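Local coordinates for phage-like element PBSX protein XepA (Bacillus subtilis, PDB 6IA5), which is of unknown function, does not seem to take part in host cell lysis, and assembles as a pentamer, at residues Ser240-Gly244 against Lys245-Trp249. Numbering follows the deposited sequence.
Sequences SSTLG and KAEAW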
# COMPACT_ATOMS: atom_id res chain seq x y z
N SER E 240 28.60 39.95 0.48
CA SER E 240 27.43 40.01 -0.39
C SER E 240 27.85 40.28 -1.83
O SER E 240 27.00 40.50 -2.70
CB SER E 240 26.44 41.03 0.11
OG SER E 240 27.09 42.29 0.22
N SER E 241 29.16 40.21 -2.10
CA SER E 241 29.65 40.30 -3.47
C SER E 241 31.10 39.84 -3.51
O SER E 241 31.71 39.61 -2.46
CB SER E 241 29.51 41.71 -4.01
OG SER E 241 30.41 42.55 -3.34
N THR E 242 31.64 39.68 -4.73
CA THR E 242 33.03 39.29 -4.88
C THR E 242 33.65 39.94 -6.11
O THR E 242 32.98 40.11 -7.13
CB THR E 242 33.19 37.76 -4.94
OG1 THR E 242 34.59 37.50 -4.93
CG2 THR E 242 32.55 37.11 -6.13
N LEU E 243 34.94 40.25 -5.99
CA LEU E 243 35.80 40.72 -7.07
C LEU E 243 36.67 39.56 -7.55
O LEU E 243 37.49 39.75 -8.44
CB LEU E 243 36.70 41.84 -6.52
CG LEU E 243 36.38 43.32 -6.75
CD1 LEU E 243 34.95 43.60 -7.07
CD2 LEU E 243 36.84 44.15 -5.57
N GLY E 244 36.52 38.38 -6.93
CA GLY E 244 37.38 37.24 -7.20
C GLY E 244 36.76 36.24 -8.18
O GLY E 244 35.61 36.41 -8.61
N LYS E 245 37.51 35.16 -8.47
CA LYS E 245 37.03 34.06 -9.29
C LYS E 245 37.84 32.83 -8.91
O LYS E 245 38.73 32.93 -8.06
CB LYS E 245 37.22 34.39 -10.78
CG LYS E 245 38.67 34.53 -11.20
CD LYS E 245 38.81 34.94 -12.65
CE LYS E 245 40.26 35.20 -13.00
NZ LYS E 245 40.47 35.06 -14.45
N ALA E 246 37.55 31.68 -9.54
CA ALA E 246 38.11 30.41 -9.10
C ALA E 246 37.78 30.24 -7.61
O ALA E 246 38.63 29.89 -6.80
CB ALA E 246 39.61 30.33 -9.38
N GLU E 247 36.52 30.51 -7.26
CA GLU E 247 36.09 30.43 -5.88
C GLU E 247 34.63 29.98 -5.85
O GLU E 247 33.94 30.04 -6.86
CB GLU E 247 36.34 31.75 -5.15
CG GLU E 247 35.65 32.92 -5.80
CD GLU E 247 35.90 34.31 -5.22
OE1 GLU E 247 37.00 34.59 -4.70
OE2 GLU E 247 34.97 35.12 -5.30
N ALA E 248 34.19 29.49 -4.68
CA ALA E 248 32.83 29.04 -4.51
C ALA E 248 32.27 29.63 -3.22
O ALA E 248 32.99 29.73 -2.22
CB ALA E 248 32.77 27.53 -4.49
N TRP E 249 30.98 29.96 -3.25
CA TRP E 249 30.29 30.66 -2.18
C TRP E 249 29.07 29.85 -1.79
O TRP E 249 28.30 29.45 -2.67
CB TRP E 249 29.90 32.05 -2.67
CG TRP E 249 31.06 32.97 -2.92
CD1 TRP E 249 31.81 33.09 -4.06
CD2 TRP E 249 31.60 33.91 -1.97
NE1 TRP E 249 32.78 34.05 -3.89
CE2 TRP E 249 32.67 34.57 -2.62
CE3 TRP E 249 31.27 34.27 -0.66
CZ2 TRP E 249 33.40 35.58 -1.98
CZ3 TRP E 249 32.00 35.25 -0.03
CH2 TRP E 249 33.05 35.90 -0.69
O HOH W 1 37.28 37.50 -3.57
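Thr-242 and Glu-247 meet from opposite directions across the turn that joins strands 241-242 and 247-252, and several hydrogen bonds converge on them. The hydroxyl-to-carboxylate bond comes first: Thr-242 OG1 donates to Glu-247 OE2 at 2.4 Å, a separation so short that its exact value should be read with caution. OG1 also accepts from the backbone N of Gly-244 at 2.9 Å (N-H...O angle 161°), which defines an ST turn at the end of the first strand. A chi1 of -173° puts the hydroxyl beside the carbonyl carbon of Thr-242, on the side where the Gly-244 N lies. The carboxylate also receives the indole donor, Trp-249 NE1 to Glu-247 OE2 at 2.8 Å. OE2 lies in the ring plane, yet NE1 approaches from above the carboxylate plane, 56° out of it. Water donates to OG1 of Thr-242 at 3.0 Å and to OE1 of Glu-247 at 3.1 Å, so both carboxylate oxygens are engaged.

The turn joins two strands of the C-terminal, curled antiparallel beta domain: backbone bonds tie Thr-242 to Val-214 on strand 211-219, whereas Glu-247 pairs with Val-205 on strand 200-207, where Ala-246 and Glu-247 form a G1 beta bulge.

Apolar contact accompanies the polar one. Trp-249 slants past the threonine, its CZ2 3.7 Å from Thr-242 CB, while Phe-216 also meets the indole. Lys-245 extends away from the turn, and its NZ bonds to the carbonyl oxygens of Gly-207 and Ala-209.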